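Local structure of DUF1214 domain-containing protein (Burkholderia cenocepacia, 6ANS) at residues 96-108 and 305-319. The protein is of unknown function, a DUF1214-family protein that binds a sodium ion in the crystal and pairs with a second copy of itself. Residues are numbered along the deposited sequence; the frame is centred on the assembly and turned at random.
Sequences SHETAKIGADNPD and NVQLNNYWMESLDYR. With NA (sodium ion), chain F.
The ammonium of K101 is gripped by S315 and a water: NZ donates to S315 OG at 2.9 Å and to S315 O, approaching that carbonyl from above its plane, and gives a third bond to a water that in turn donates to E98 O and D317 OD1. K101 gets there because its chain runs fully extended past CG, sliding alongside Y318 in the opposite direction, while its CB packs on E314 CB. D105 takes hold of the same serine. D105 OD1 receives S315 N at 2.8 Å on the syn lone pair, in a straight bond (180°); S315 OG lies 2.4 Å from D105 OD2, too short to be taken at face value. K101 NZ and D105 OD2 meet that hydroxyl roughly at right angles, and the lysine's charge probably helps to balance the buried carboxylate. P107 lies over one face of the Y318 ring in a CH-pi contact, CB 3.8 Å from the ring centroid; the water held by K101 sits above the opposite face, toward the rim.

The contact joins the loop between helix 60-83 and strand 109-115 to strand 303-309 and the turn after it, the latter side within a DUF1214 region. Where the chain bends at G103 and A104, their carbonyl oxygens supply two of the five atoms that bind the sodium ion, and A104 N donates to M313 O (2.7 Å).

From the strand, Q307 NE2 reaches D105 O at 2.7 Å, above the carbonyl plane, and also N309 OD1, almost straight and in its own amide plane; R366 holds OE1. Two residues earlier, N305 ND2 donates to D108 OD2 at 3.1 Å and more weakly to N106 OD1, which also accepts D108 N in an Asx turn. The other end of that amide, N305 OD1, is bound by R366 of strand 360-368.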
ATOM      1  N   SER A  96      -4.106   3.342  -8.125  1.00 20.49           N
ATOM      2  CA  SER A  96      -2.932   3.417  -8.990  1.00 20.74           C
ATOM      3  C   SER A  96      -2.025   4.507  -8.452  1.00 25.80           C
ATOM      4  O   SER A  96      -2.509   5.568  -8.044  1.00 24.51           O
ATOM      5  CB  SER A  96      -3.281   3.715 -10.451  1.00 24.04           C
ATOM      6  OG  SER A  96      -3.609   2.533 -11.163  1.00 23.58           O
ATOM      7  N   HIS A  97      -0.727   4.219  -8.406  1.00 19.29           N
ATOM      8  CA  HIS A  97       0.251   5.139  -7.839  1.00 19.24           C
ATOM      9  C   HIS A  97       1.634   4.743  -8.356  1.00 23.53           C
ATOM     10  O   HIS A  97       1.757   4.021  -9.354  1.00 22.56           O
ATOM     11  CB  HIS A  97       0.158   5.118  -6.302  1.00 19.12           C
ATOM     12  CG  HIS A  97       0.212   3.732  -5.727  1.00 29.44           C
ATOM     13  ND1 HIS A  97       1.395   3.051  -5.528  1.00 28.69           N
ATOM     14  CD2 HIS A  97      -0.779   2.876  -5.364  1.00 26.75           C
ATOM     15  CE1 HIS A  97       1.134   1.851  -5.031  1.00 26.37           C
ATOM     16  NE2 HIS A  97      -0.177   1.725  -4.914  1.00 28.91           N
ATOM     17  N   GLU A  98       2.671   5.148  -7.632  1.00 22.23           N
ATOM     18  CA  GLU A  98       4.027   4.970  -8.133  1.00 24.66           C
ATOM     19  C   GLU A  98       4.402   3.502  -8.284  1.00 28.06           C
ATOM     20  O   GLU A  98       5.215   3.176  -9.150  1.00 27.04           O
ATOM     21  CB  GLU A  98       5.034   5.671  -7.217  1.00 28.21           C
ATOM     22  CG  GLU A  98       4.914   7.177  -7.201  1.00 39.44           C
ATOM     23  CD  GLU A  98       3.874   7.664  -6.205  1.00 57.64           C
ATOM     24  OE1 GLU A  98       3.215   6.817  -5.545  1.00 47.78           O
ATOM     25  OE2 GLU A  98       3.729   8.901  -6.080  1.00 70.77           O
ATOM     26  N   THR A  99       3.838   2.599  -7.470  1.00 20.60           N
ATOM     27  CA  THR A  99       4.275   1.202  -7.517  1.00 22.64           C
ATOM     28  C   THR A  99       3.142   0.210  -7.793  1.00 24.49           C
ATOM     29  O   THR A  99       3.328  -0.992  -7.591  1.00 24.89           O
ATOM     30  CB  THR A  99       4.993   0.792  -6.226  1.00 19.31           C
ATOM     31  OG1 THR A  99       4.064   0.793  -5.138  1.00 23.50           O
ATOM     32  CG2 THR A  99       6.192   1.734  -5.898  1.00 19.92           C
ATOM     33  N   ALA A 100       1.987   0.669  -8.269  1.00 27.07           N
ATOM     34  CA  ALA A 100       0.917  -0.237  -8.691  1.00 26.21           C
ATOM     35  C   ALA A 100       0.071   0.506  -9.703  1.00 26.83           C
ATOM     36  O   ALA A 100      -0.393   1.610  -9.406  1.00 22.09           O
ATOM     37  CB  ALA A 100       0.045  -0.689  -7.507  1.00 20.46           C
ATOM     38  N   LYS A 101      -0.128  -0.081 -10.889  1.00 23.08           N
ATOM     39  CA  LYS A 101      -0.612   0.686 -12.027  1.00 24.60           C
ATOM     40  C   LYS A 101      -1.586  -0.114 -12.886  1.00 19.05           C
ATOM     41  O   LYS A 101      -1.378  -1.306 -13.127  1.00 19.02           O
ATOM     42  CB  LYS A 101       0.571   1.170 -12.877  1.00 24.70           C
ATOM     43  CG  LYS A 101       1.501   2.151 -12.137  1.00 22.86           C
ATOM     44  CD  LYS A 101       2.719   2.530 -12.979  1.00 26.93           C
ATOM     45  CE  LYS A 101       3.631   3.512 -12.223  1.00 24.93           C
ATOM     46  NZ  LYS A 101       4.753   3.960 -13.086  1.00 28.21           N
ATOM     47  N   ILE A 102      -2.635   0.557 -13.368  1.00 20.52           N
ATOM     48  CA  ILE A 102      -3.695  -0.083 -14.146  1.00 26.22           C
ATOM     49  C   ILE A 102      -4.126   0.824 -15.294  1.00 28.69           C
ATOM     50  O   ILE A 102      -4.482   1.988 -15.073  1.00 26.45           O
ATOM     51  CB  ILE A 102      -4.930  -0.403 -13.284  1.00 26.95           C
ATOM     52  CG1 ILE A 102      -4.627  -1.449 -12.213  1.00 24.39           C
ATOM     53  CG2 ILE A 102      -6.092  -0.863 -14.190  1.00 28.24           C
ATOM     54  CD1 ILE A 102      -5.788  -1.645 -11.224  1.00 23.15           C
ATOM     55  N   GLY A 103      -4.131   0.278 -16.511  1.00 22.63           N
ATOM     56  CA  GLY A 103      -4.927   0.832 -17.595  1.00 24.55           C
ATOM     57  C   GLY A 103      -4.516   2.210 -18.064  1.00 22.71           C
ATOM     58  O   GLY A 103      -5.374   3.066 -18.281  1.00 21.62           O
ATOM     59  N   ALA A 104      -3.220   2.417 -18.286  1.00 23.74           N
ATOM     60  CA  ALA A 104      -2.667   3.736 -18.601  1.00 27.35           C
ATOM     61  C   ALA A 104      -2.962   4.711 -17.460  1.00 21.34           C
ATOM     62  O   ALA A 104      -3.686   5.697 -17.611  1.00 29.72           O
ATOM     63  CB  ALA A 104      -3.198   4.261 -19.944  1.00 23.56           C
ATOM     64  N   ASP A 105      -2.411   4.380 -16.298  1.00 20.81           N
ATOM     65  CA  ASP A 105      -2.480   5.240 -15.122  1.00 21.95           C
ATOM     66  C   ASP A 105      -1.900   6.606 -15.447  1.00 26.04           C
ATOM     67  O   ASP A 105      -0.832   6.701 -16.050  1.00 24.02           O
ATOM     68  CB  ASP A 105      -1.710   4.618 -13.956  1.00 22.43           C
ATOM     69  CG  ASP A 105      -0.247   4.321 -14.313  1.00 28.03           C
ATOM     70  OD1 ASP A 105      -0.026   3.499 -15.228  1.00 25.60           O
ATOM     71  OD2 ASP A 105       0.676   4.924 -13.707  1.00 27.68           O
ATOM     72  N   ASN A 106      -2.634   7.660 -15.092  1.00 21.25           N
ATOM     73  CA  ASN A 106      -2.182   9.020 -15.346  1.00 25.83           C
ATOM     74  C   ASN A 106      -1.135   9.417 -14.312  1.00 22.77           C
ATOM     75  O   ASN A 106      -1.474   9.597 -13.137  1.00 25.22           O
ATOM     76  CB  ASN A 106      -3.356   9.995 -15.303  1.00 23.93           C
ATOM     77  CG  ASN A 106      -2.974  11.385 -15.797  1.00 25.24           C
ATOM     78  OD1 ASN A 106      -1.792  11.729 -15.863  1.00 23.01           O
ATOM     79  ND2 ASN A 106      -3.981  12.176 -16.185  1.00 23.26           N
ATOM     80  N   PRO A 107       0.128   9.603 -14.705  1.00 25.71           N
ATOM     81  CA  PRO A 107       1.152   9.959 -13.706  1.00 24.49           C
ATOM     82  C   PRO A 107       0.874  11.297 -13.035  1.00 27.83           C
ATOM     83  O   PRO A 107       1.301  11.502 -11.897  1.00 28.39           O
ATOM     84  CB  PRO A 107       2.454   9.995 -14.522  1.00 24.50           C
ATOM     85  CG  PRO A 107       2.162   9.211 -15.773  1.00 22.61           C
ATOM     86  CD  PRO A 107       0.697   9.488 -16.061  1.00 22.50           C
ATOM     87  N   ASP A 108       0.115  12.187 -13.671  1.00 30.53           N
ATOM     88  CA  ASP A 108      -0.211  13.487 -13.094  1.00 26.06           C
ATOM     89  C   ASP A 108      -1.412  13.448 -12.172  1.00 26.45           C
ATOM     90  O   ASP A 108      -1.858  14.509 -11.718  1.00 27.82           O
ATOM     91  CB  ASP A 108      -0.462  14.505 -14.203  1.00 23.93           C
ATOM     92  CG  ASP A 108       0.767  14.744 -15.025  1.00 24.53           C
ATOM     93  OD1 ASP A 108       1.862  14.827 -14.415  1.00 30.32           O
ATOM     94  OD2 ASP A 108       0.654  14.787 -16.263  1.00 32.74           O
ATOM     95  N   ASN A 305      -2.103  15.755 -21.548  1.00 26.65           N
ATOM     96  CA  ASN A 305      -0.791  15.162 -21.355  1.00 26.24           C
ATOM     97  C   ASN A 305      -0.639  13.997 -22.315  1.00 28.45           C
ATOM     98  O   ASN A 305      -1.571  13.625 -23.035  1.00 30.36           O
ATOM     99  CB  ASN A 305      -0.551  14.749 -19.888  1.00 25.36           C
ATOM    100  CG  ASN A 305      -1.380  13.525 -19.430  1.00 32.69           C
ATOM    101  OD1 ASN A 305      -2.269  13.013 -20.131  1.00 31.89           O
ATOM    102  ND2 ASN A 305      -1.113  13.096 -18.201  1.00 26.44           N
ATOM    103  N   VAL A 306       0.568  13.443 -22.330  1.00 25.82           N
ATOM    104  CA  VAL A 306       0.872  12.223 -23.061  1.00 29.90           C
ATOM    105  C   VAL A 306       1.880  11.440 -22.226  1.00 34.68           C
ATOM    106  O   VAL A 306       2.798  12.020 -21.636  1.00 37.05           O
ATOM    107  CB  VAL A 306       1.401  12.523 -24.478  1.00 26.68           C
ATOM    108  CG1 VAL A 306       2.643  13.415 -24.418  1.00 29.39           C
ATOM    109  CG2 VAL A 306       1.673  11.220 -25.233  1.00 26.57           C
ATOM    110  N   GLN A 307       1.690  10.126 -22.141  1.00 28.16           N
ATOM    111  CA  GLN A 307       2.517   9.304 -21.277  1.00 23.77           C
ATOM    112  C   GLN A 307       2.997   8.074 -22.027  1.00 24.54           C
ATOM    113  O   GLN A 307       2.305   7.559 -22.910  1.00 28.01           O
ATOM    114  CB  GLN A 307       1.749   8.862 -20.033  1.00 25.78           C
ATOM    115  CG  GLN A 307       0.552   7.949 -20.353  1.00 24.22           C
ATOM    116  CD  GLN A 307      -0.226   7.564 -19.110  1.00 26.70           C
ATOM    117  OE1 GLN A 307      -1.030   8.348 -18.615  1.00 27.22           O
ATOM    118  NE2 GLN A 307       0.012   6.350 -18.599  1.00 20.93           N
ATOM    119  N   LEU A 308       4.171   7.583 -21.638  1.00 23.96           N
ATOM    120  CA  LEU A 308       4.739   6.379 -22.217  1.00 24.17           C
ATOM    121  C   LEU A 308       4.566   5.233 -21.221  1.00 29.99           C
ATOM    122  O   LEU A 308       4.805   5.412 -20.024  1.00 27.62           O
ATOM    123  CB  LEU A 308       6.210   6.595 -22.571  1.00 29.30           C
ATOM    124  CG  LEU A 308       6.731   5.677 -23.689  1.00 30.95           C
ATOM    125  CD1 LEU A 308       6.015   6.010 -25.006  1.00 31.19           C
ATOM    126  CD2 LEU A 308       8.249   5.782 -23.847  1.00 26.83           C
ATOM    127  N   ASN A 309       4.108   4.078 -21.716  1.00 28.84           N
ATOM    128  CA  ASN A 309       3.791   2.907 -20.899  1.00 28.85           C
ATOM    129  C   ASN A 309       4.541   1.682 -21.399  1.00 28.55           C
ATOM    130  O   ASN A 309       5.003   1.641 -22.540  1.00 27.55           O
ATOM    131  CB  ASN A 309       2.289   2.543 -20.920  1.00 21.95           C
ATOM    132  CG  ASN A 309       1.378   3.747 -20.708  1.00 28.97           C
ATOM    133  OD1 ASN A 309       1.701   4.662 -19.947  1.00 27.07           O
ATOM    134  ND2 ASN A 309       0.202   3.717 -21.342  1.00 26.64           N
ATOM    135  N   ASN A 310       4.591   0.640 -20.559  1.00 26.05           N
ATOM    136  CA  ASN A 310       5.017  -0.659 -21.064  1.00 24.02           C
ATOM    137  C   ASN A 310       3.839  -1.363 -21.741  1.00 24.93           C
ATOM    138  O   ASN A 310       2.743  -0.808 -21.875  1.00 27.13           O
ATOM    139  CB  ASN A 310       5.636  -1.509 -19.951  1.00 23.08           C
ATOM    140  CG  ASN A 310       4.654  -1.895 -18.859  1.00 26.41           C
ATOM    141  OD1 ASN A 310       3.430  -1.721 -18.968  1.00 26.96           O
ATOM    142  ND2 ASN A 310       5.201  -2.430 -17.781  1.00 22.07           N
ATOM    143  N   TYR A 311       4.065  -2.604 -22.188  1.00 24.11           N
ATOM    144  CA  TYR A 311       3.015  -3.312 -22.913  1.00 28.36           C
ATOM    145  C   TYR A 311       1.790  -3.560 -22.046  1.00 25.46           C
ATOM    146  O   TYR A 311       0.672  -3.639 -22.567  1.00 25.20           O
ATOM    147  CB  TYR A 311       3.526  -4.641 -23.465  1.00 24.77           C
ATOM    148  CG  TYR A 311       2.485  -5.320 -24.332  1.00 26.70           C
ATOM    149  CD1 TYR A 311       2.322  -4.953 -25.663  1.00 29.05           C
ATOM    150  CD2 TYR A 311       1.655  -6.312 -23.816  1.00 27.06           C
ATOM    151  CE1 TYR A 311       1.382  -5.553 -26.466  1.00 32.83           C
ATOM    152  CE2 TYR A 311       0.717  -6.943 -24.618  1.00 30.20           C
ATOM    153  CZ  TYR A 311       0.580  -6.552 -25.940  1.00 35.36           C
ATOM    154  OH  TYR A 311      -0.358  -7.147 -26.744  1.00 33.10           O
ATOM    155  N   TRP A 312       1.982  -3.700 -20.735  1.00 24.73           N
ATOM    156  CA  TRP A 312       0.911  -3.944 -19.771  1.00 21.45           C
ATOM    157  C   TRP A 312       0.119  -2.689 -19.423  1.00 24.88           C
ATOM    158  O   TRP A 312      -0.748  -2.745 -18.540  1.00 23.90           O
ATOM    159  CB  TRP A 312       1.535  -4.583 -18.518  1.00 27.38           C
ATOM    160  CG  TRP A 312       2.446  -5.708 -18.970  1.00 32.90           C
ATOM    161  CD1 TRP A 312       3.811  -5.768 -18.868  1.00 28.61           C
ATOM    162  CD2 TRP A 312       2.047  -6.880 -19.688  1.00 27.24           C
ATOM    163  NE1 TRP A 312       4.277  -6.922 -19.456  1.00 27.66           N
ATOM    164  CE2 TRP A 312       3.215  -7.624 -19.961  1.00 25.69           C
ATOM    165  CE3 TRP A 312       0.810  -7.386 -20.103  1.00 29.36           C
ATOM    166  CZ2 TRP A 312       3.183  -8.848 -20.632  1.00 28.88           C
ATOM    167  CZ3 TRP A 312       0.781  -8.604 -20.775  1.00 26.47           C
ATOM    168  CH2 TRP A 312       1.962  -9.318 -21.031  1.00 30.93           C
HETATM  169  N   MSE A 313       0.412  -1.568 -20.084  1.00 21.83           N
HETATM  170  CA  MSE A 313      -0.301  -0.302 -19.908  1.00 30.77           C
HETATM  171  C   MSE A 313      -0.106   0.241 -18.498  1.00 24.55           C
HETATM  172  O   MSE A 313      -0.946   0.949 -17.943  1.00 24.55           O
HETATM  173  CB  MSE A 313      -1.788  -0.466 -20.288  1.00 20.68           C
HETATM  174  CG  MSE A 313      -1.912  -0.946 -21.738  1.00 31.38           C
HETATM  175 SE   MSE A 313      -3.736  -0.858 -22.523  1.00 42.06          SE
HETATM  176  CE  MSE A 313      -3.948   1.107 -22.424  1.00 29.57           C
ATOM    177  N   GLU A 314       1.036  -0.092 -17.917  1.00 26.52           N
ATOM    178  CA  GLU A 314       1.539   0.647 -16.775  1.00 21.65           C
ATOM    179  C   GLU A 314       2.389   1.780 -17.314  1.00 24.36           C
ATOM    180  O   GLU A 314       3.255   1.543 -18.162  1.00 22.38           O
ATOM    181  CB  GLU A 314       2.417  -0.214 -15.878  1.00 19.90           C
ATOM    182  CG  GLU A 314       1.830  -1.483 -15.331  1.00 28.95           C
ATOM    183  CD  GLU A 314       2.896  -2.209 -14.524  1.00 30.85           C
ATOM    184  OE1 GLU A 314       3.878  -2.671 -15.134  1.00 32.42           O
ATOM    185  OE2 GLU A 314       2.786  -2.253 -13.285  1.00 26.37           O
ATOM    186  N   SER A 315       2.177   2.991 -16.804  1.00 20.25           N
ATOM    187  CA  SER A 315       3.138   4.049 -17.091  1.00 30.06           C
ATOM    188  C   SER A 315       4.534   3.575 -16.714  1.00 28.48           C
ATOM    189  O   SER A 315       4.714   2.787 -15.779  1.00 22.43           O
ATOM    190  CB  SER A 315       2.794   5.334 -16.328  1.00 24.80           C
ATOM    191  OG  SER A 315       2.785   5.122 -14.927  1.00 20.41           O
ATOM    192  N   LEU A 316       5.530   4.046 -17.461  1.00 26.56           N
ATOM    193  CA  LEU A 316       6.917   3.807 -17.080  1.00 28.56           C
ATOM    194  C   LEU A 316       7.214   4.521 -15.761  1.00 29.33           C
ATOM    195  O   LEU A 316       6.343   5.212 -15.222  1.00 25.97           O
ATOM    196  CB  LEU A 316       7.860   4.235 -18.203  1.00 23.87           C
ATOM    197  CG  LEU A 316       7.669   3.451 -19.520  1.00 30.48           C
ATOM    198  CD1 LEU A 316       8.709   3.876 -20.559  1.00 33.08           C
ATOM    199  CD2 LEU A 316       7.711   1.943 -19.291  1.00 24.76           C
ATOM    200  N   ASP A 317       8.411   4.348 -15.199  1.00 27.89           N
ATOM    201  CA  ASP A 317       8.603   4.752 -13.806  1.00 25.27           C
ATOM    202  C   ASP A 317       8.929   6.239 -13.741  1.00 25.23           C
ATOM    203  O   ASP A 317      10.095   6.647 -13.751  1.00 28.02           O
ATOM    204  CB  ASP A 317       9.678   3.909 -13.135  1.00 30.38           C
ATOM    205  CG  ASP A 317       9.822   4.233 -11.638  1.00 32.51           C
ATOM    206  OD1 ASP A 317       9.083   5.112 -11.137  1.00 28.36           O
ATOM    207  OD2 ASP A 317      10.663   3.603 -10.965  1.00 34.03           O
ATOM    208  N   TYR A 318       7.885   7.061 -13.597  1.00 26.74           N
ATOM    209  CA  TYR A 318       8.083   8.506 -13.609  1.00 24.41           C
ATOM    210  C   TYR A 318       8.795   9.044 -12.368  1.00 27.80           C
ATOM    211  O   TYR A 318       9.079  10.250 -12.325  1.00 27.75           O
ATOM    212  CB  TYR A 318       6.750   9.220 -13.787  1.00 23.80           C
ATOM    213  CG  TYR A 318       5.654   8.754 -12.850  1.00 26.20           C
ATOM    214  CD1 TYR A 318       5.501   9.318 -11.585  1.00 23.01           C
ATOM    215  CD2 TYR A 318       4.781   7.731 -13.231  1.00 21.96           C
ATOM    216  CE1 TYR A 318       4.496   8.888 -10.722  1.00 24.59           C
ATOM    217  CE2 TYR A 318       3.783   7.284 -12.379  1.00 21.21           C
ATOM    218  CZ  TYR A 318       3.635   7.862 -11.132  1.00 24.33           C
ATOM    219  OH  TYR A 318       2.629   7.427 -10.293  1.00 24.26           O
ATOM    220  N   ARG A 319       9.063   8.210 -11.354  1.00 26.92           N
ATOM    221  CA  ARG A 319       9.949   8.648 -10.276  1.00 31.64           C
ATOM    222  C   ARG A 319      11.365   8.848 -10.787  1.00 32.52           C
ATOM    223  O   ARG A 319      12.114   9.663 -10.242  1.00 34.70           O
ATOM    224  CB  ARG A 319       9.973   7.634  -9.128  1.00 35.68           C
ATOM    225  CG  ARG A 319       8.661   7.457  -8.384  1.00 30.68           C
ATOM    226  CD  ARG A 319       8.708   6.217  -7.472  1.00 34.14           C
ATOM    227  NE  ARG A 319       9.114   4.996  -8.176  1.00 31.19           N
ATOM    228  CZ  ARG A 319       9.316   3.811  -7.584  1.00 36.64           C
ATOM    229  NH1 ARG A 319       9.144   3.673  -6.272  1.00 31.65           N
ATOM    230  NH2 ARG A 319       9.713   2.759  -8.297  1.00 32.24           N
TER
HETATM  231 NA    NA F 402      -6.042   5.172 -17.433  1.00 26.48          NA
HETATM  232  O   HOH W   1       0.649   5.858 -11.111  1.00 30.66           O
HETATM  233  O   HOH W   2       6.267   5.057 -10.944  1.00 22.39           O
HETATM  234  O   HOH W   3       0.673  -2.421 -11.982  1.00 21.93           O
HETATM  235  O   HOH W   4      -3.115  -2.139 -17.035  1.00 18.50           O
HETATM  236  O   HOH W   5       1.185   9.645  -9.115  1.00 51.56           O